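CurM Sulfotransferase (Moorea producta, PDB 4GBM) probably transfers a sulfonate group from the donor PAPS to an intermediate of curacin biosynthesis, and is seen here with adenosine-3'-5'-diphosphate bound. Local coordinates at residues P32-I37 with M123-I128; S57-P62 with M93-L98. The protein carries 2 engineered substitutions. All coordinates share one frame; numbering follows the deposited sequence.

Contact 1 of 2, residues P32-I37 with M123-I128; sequences PGIIFI and MLQENI
Gln-125, on the last turns of helix 117-128, reaches down to the backbone of Pro-32, just ahead of the central strand 35-39 of the P-loop-type α/β fold shared by the sulfotransferase family. Its NE2 gives a hydrogen bond of 2.9 Å to Pro-32 O, bent at the hydrogen (142°) and arriving tilted by 31° from the carbonyl plane, although the oxygen lies almost in the plane of the glutamine's own amide. Two apolar groups border that amide. Pro-32 CD packs 3.7 Å from Gln-125 OE1, while the methyl CG2 of Ile-34 meets Gln-125 NE2 at 3.4 Å, the isoleucine side chain crossing the glutamine at about a right angle. The reach comes from the glutamine's shape: CG stands beside the backbone N, and beyond it the chain is fully extended (chi2 178°), bridging backbones whose nearest CA atoms, those of Gln-125 and Pro-32, stand 8.7 Å apart. Glutamine suits the spot because it joins a long aliphatic stem to a neutral donor for a main-chain oxygen. With an alanine here, Pro-32 O would probably lose this donor and a gap would open beside the Ile-34 methyl. Proline suits the approach to the strand, where its phi is favourable.

Further out, Phe-154 lies against both Ile-34 and Gln-125, and the OG of Ser-157 bonds to Ile-34 N, fixing the segment before the strand begins. On the helix, Leu-124 packs on Thr-91 and Phe-92 of helix 87-96. Near the helix end, Asn-127 turns back so that its ND2 bonds Met-123 O at 2.9 Å; this oxygen also accepts a bond from Asn-127 N, the two donors coming from opposite faces of its plane.

Contact 2 of 2, residues S57-P62 with M93-L98; sequences SLFSPP and MEVKNL
This is a small apolar contact, without hydrogen bonds, in which the edge strand 58-59 of the parallel sheet meets the last turn of helix 87-96. Its centre is the ring of Phe-59 against Val-95: Phe-59 CE2 lies 3.7 Å from CG1 of the valine, and CZ stands 3.9 Å from the same Val-95 CG1, so a single methyl meets the ring at its CE2–CZ side. The two side chains cross at about a right angle. Phe-59 can span the gap because its CG is anti to the backbone N (chi1 -177°), which carries the ring out from the strand toward the helix; a long, flat, apolar residue suits a distance of 9.6 Å between Phe-59 CA and Val-95 CA. Valine, branched at CB, sets its methyl CG1 against the ring.

Glu-94 joins only through its stem, CB approaching the ring edge near its plane, 4.3 Å from Phe-59 CE2. The carboxylate leads away, and its OE1 comes close to Asp-254 OD2, an approach of like charges. A Schellman motif follows at the end of the helix: Asn-97 takes a positive phi of 49°, which asparagine tolerates better than most residues, and Leu-98 N bonds back to Met-93 O at 3.0 Å.

Ile-128 of helix 117-128 touches both Phe-59 and Val-95, and Met-256 and Arg-131 from loops also reach the ring. Backbone bonds from Phe-59 to Leu-132 and Val-134 hold its strand beside strand 132-136, so the phenylalanine links the sheet edge to the two helices packed outside it.

Contacts 1 and 2 lie about 11 Å apart, centre to centre. Contact 1 ties helix 117-128 to the lead-in to strand 35-39, contact 2 ties helix 87-96 to strand 58-59, and Ile-128 CG2, 3.5 Å from Val-95 CG1, joins the two helices. A second junction spans past strand 132-136, where Ile-35 CD1 lies 3.8 Å from Leu-58 CD2. Strand 35-39 leads on to the adenosine-3'-5'-diphosphate pocket, whose residues begin in the following loop, consistent with the family's phosphosulfate-binding loop. A bound zinc ion lies about 14 Å from the Ile-34 side chain, and one about 13 Å from that of Glu-94; neither contact is part of a metal site.

Contact 1 of 2, residues P32-I37 with M123-I128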
# COMPACT_ATOMS: atom_id res chain seq x y z
N PRO A 32 -2.99 4.49 19.40
CA PRO A 32 -4.31 4.08 18.92
C PRO A 32 -4.21 3.45 17.53
O PRO A 32 -3.35 3.85 16.72
CB PRO A 32 -5.09 5.40 18.84
CG PRO A 32 -4.39 6.31 19.78
CD PRO A 32 -2.95 5.93 19.72
N GLY A 33 -5.07 2.47 17.26
CA GLY A 33 -5.02 1.74 16.00
C GLY A 33 -5.20 2.59 14.76
O GLY A 33 -5.92 3.59 14.77
N ILE A 34 -4.52 2.18 13.69
CA ILE A 34 -4.69 2.82 12.38
C ILE A 34 -5.23 1.80 11.39
O ILE A 34 -5.67 0.71 11.78
CB ILE A 34 -3.38 3.49 11.88
CG1 ILE A 34 -2.26 2.46 11.66
CG2 ILE A 34 -2.96 4.61 12.84
CD1 ILE A 34 -1.06 3.02 10.90
N ILE A 35 -5.24 2.17 10.11
CA ILE A 35 -5.67 1.26 9.05
C ILE A 35 -4.46 0.96 8.17
O ILE A 35 -3.78 1.88 7.73
CB ILE A 35 -6.79 1.89 8.21
CG1 ILE A 35 -8.00 2.19 9.09
CG2 ILE A 35 -7.17 0.98 7.03
CD1 ILE A 35 -8.93 3.27 8.52
N PHE A 36 -4.19 -0.33 7.93
CA PHE A 36 -3.13 -0.73 7.00
C PHE A 36 -3.71 -1.33 5.73
O PHE A 36 -4.72 -2.05 5.79
CB PHE A 36 -2.20 -1.77 7.63
CG PHE A 36 -1.32 -1.23 8.71
CD1 PHE A 36 -0.13 -0.57 8.40
CD2 PHE A 36 -1.67 -1.37 10.05
CE1 PHE A 36 0.69 -0.07 9.40
CE2 PHE A 36 -0.85 -0.87 11.07
CZ PHE A 36 0.33 -0.22 10.75
N ILE A 37 -3.11 -1.02 4.59
CA ILE A 37 -3.42 -1.75 3.35
C ILE A 37 -2.24 -2.66 3.05
O ILE A 37 -1.13 -2.18 2.82
CB ILE A 37 -3.71 -0.83 2.14
CG1 ILE A 37 -4.96 0.02 2.38
CG2 ILE A 37 -3.89 -1.68 0.86
CD1 ILE A 37 -5.17 1.17 1.38
N MET A 123 2.91 11.95 16.33
CA MET A 123 2.85 13.31 15.80
C MET A 123 1.93 13.42 14.58
O MET A 123 1.15 14.37 14.47
CB MET A 123 4.26 13.77 15.42
CG MET A 123 4.39 15.19 14.89
SD MET A 123 6.09 15.54 14.42
CE MET A 123 6.95 15.01 15.90
N LEU A 124 2.01 12.45 13.68
CA LEU A 124 1.10 12.43 12.53
C LEU A 124 -0.35 12.28 12.99
O LEU A 124 -1.22 13.01 12.52
CB LEU A 124 1.45 11.32 11.55
CG LEU A 124 2.77 11.45 10.77
CD1 LEU A 124 2.97 10.25 9.85
CD2 LEU A 124 2.80 12.75 9.98
N GLN A 125 -0.59 11.36 13.92
CA GLN A 125 -1.94 11.13 14.44
C GLN A 125 -2.55 12.42 15.00
O GLN A 125 -3.70 12.74 14.69
CB GLN A 125 -1.95 10.02 15.50
CG GLN A 125 -1.82 8.62 14.91
CD GLN A 125 -1.79 7.53 15.97
OE1 GLN A 125 -1.20 7.70 17.04
NE2 GLN A 125 -2.43 6.41 15.67
N GLU A 126 -1.78 13.17 15.78
CA GLU A 126 -2.30 14.42 16.34
C GLU A 126 -2.54 15.49 15.27
O GLU A 126 -3.50 16.26 15.35
CB GLU A 126 -1.42 14.94 17.49
CG GLU A 126 -0.10 15.54 17.05
CD GLU A 126 0.66 16.21 18.17
OE1 GLU A 126 1.90 16.11 18.16
OE2 GLU A 126 0.03 16.85 19.05
N ASN A 127 -1.69 15.52 14.25
CA ASN A 127 -1.83 16.54 13.22
C ASN A 127 -2.97 16.26 12.22
O ASN A 127 -3.45 17.18 11.55
CB ASN A 127 -0.51 16.79 12.50
CG ASN A 127 0.37 17.77 13.24
OD1 ASN A 127 0.31 18.98 13.00
ND2 ASN A 127 1.16 17.26 14.19
N ILE A 128 -3.41 15.01 12.15
CA ILE A 128 -4.55 14.66 11.28
C ILE A 128 -5.87 14.47 12.04
O ILE A 128 -6.94 14.43 11.43
CB ILE A 128 -4.26 13.40 10.41
CG1 ILE A 128 -4.23 12.13 11.28
CG2 ILE A 128 -2.97 13.58 9.61
CD1 ILE A 128 -4.21 10.83 10.49

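Contact 2 of 2, residues S57-P62 with M93-L98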
# COMPACT_ATOMS: atom_id res chain seq x y z
N SER A 57 -13.09 11.29 6.83
CA SER A 57 -12.70 10.65 8.09
C SER A 57 -11.31 10.03 8.04
O SER A 57 -10.81 9.54 9.06
CB SER A 57 -13.71 9.57 8.49
OG SER A 57 -15.00 10.11 8.71
N LEU A 58 -10.72 10.02 6.85
CA LEU A 58 -9.47 9.29 6.61
C LEU A 58 -8.38 10.21 6.12
O LEU A 58 -8.65 11.28 5.55
CB LEU A 58 -9.71 8.16 5.60
CG LEU A 58 -10.83 7.14 5.89
CD1 LEU A 58 -10.92 6.12 4.76
CD2 LEU A 58 -10.63 6.44 7.24
N PHE A 59 -7.13 9.82 6.36
CA PHE A 59 -5.99 10.50 5.76
C PHE A 59 -5.11 9.43 5.14
O PHE A 59 -4.62 8.56 5.84
CB PHE A 59 -5.20 11.29 6.81
CG PHE A 59 -4.05 12.06 6.22
CD1 PHE A 59 -2.78 11.51 6.18
CD2 PHE A 59 -4.26 13.33 5.68
CE1 PHE A 59 -1.72 12.22 5.62
CE2 PHE A 59 -3.20 14.04 5.12
CZ PHE A 59 -1.93 13.49 5.09
N SER A 60 -4.94 9.49 3.82
CA SER A 60 -4.37 8.37 3.08
C SER A 60 -3.29 8.85 2.11
O SER A 60 -3.57 9.13 0.93
CB SER A 60 -5.51 7.63 2.34
OG SER A 60 -5.06 6.44 1.74
N PRO A 61 -2.04 8.97 2.60
CA PRO A 61 -0.95 9.56 1.83
C PRO A 61 -0.16 8.55 0.99
O PRO A 61 -0.32 7.35 1.17
CB PRO A 61 -0.04 10.12 2.92
CG PRO A 61 -0.17 9.13 4.04
CD PRO A 61 -1.64 8.72 4.00
N PRO A 62 0.73 9.05 0.09
CA PRO A 62 1.74 8.17 -0.49
C PRO A 62 2.62 7.59 0.62
O PRO A 62 2.61 8.11 1.75
CB PRO A 62 2.58 9.12 -1.37
CG PRO A 62 1.76 10.36 -1.53
CD PRO A 62 0.91 10.46 -0.30
N MET A 93 3.14 18.88 4.60
CA MET A 93 2.67 19.99 3.76
C MET A 93 1.15 20.16 3.84
O MET A 93 0.66 21.27 4.00
CB MET A 93 3.07 19.81 2.31
CG MET A 93 4.55 19.83 2.04
SD MET A 93 4.85 19.88 0.28
CE MET A 93 6.13 18.66 0.05
N GLU A 94 0.42 19.04 3.73
CA GLU A 94 -1.04 19.06 3.78
C GLU A 94 -1.57 19.45 5.16
O GLU A 94 -2.36 20.40 5.29
CB GLU A 94 -1.61 17.68 3.41
CG GLU A 94 -1.45 17.26 1.96
CD GLU A 94 -2.41 17.97 1.00
OE1 GLU A 94 -2.11 17.98 -0.21
OE2 GLU A 94 -3.44 18.52 1.45
N VAL A 95 -1.12 18.73 6.18
CA VAL A 95 -1.69 18.85 7.53
C VAL A 95 -1.26 20.13 8.26
O VAL A 95 -1.95 20.58 9.17
CB VAL A 95 -1.41 17.58 8.41
CG1 VAL A 95 -1.94 16.34 7.71
CG2 VAL A 95 0.07 17.43 8.72
N LYS A 96 -0.14 20.71 7.84
CA LYS A 96 0.37 21.94 8.45
C LYS A 96 0.37 23.15 7.51
O LYS A 96 0.86 24.22 7.87
CB LYS A 96 1.78 21.71 9.02
CG LYS A 96 1.83 20.83 10.26
CD LYS A 96 3.26 20.64 10.76
CE LYS A 96 3.92 21.96 11.15
NZ LYS A 96 3.12 22.79 12.10
N ASN A 97 -0.17 22.96 6.31
CA ASN A 97 -0.20 24.00 5.26
C ASN A 97 1.19 24.63 5.04
O ASN A 97 1.37 25.85 5.16
CB ASN A 97 -1.28 25.05 5.55
CG ASN A 97 -1.70 25.83 4.31
OD1 ASN A 97 -1.20 25.59 3.21
ND2 ASN A 97 -2.64 26.75 4.48
N LEU A 98 2.16 23.78 4.73
CA LEU A 98 3.55 24.18 4.55
C LEU A 98 3.99 24.04 3.10
O LEU A 98 3.50 23.16 2.38
CB LEU A 98 4.47 23.31 5.41
CG LEU A 98 4.35 23.36 6.93
CD1 LEU A 98 5.25 22.32 7.57
CD2 LEU A 98 4.67 24.75 7.45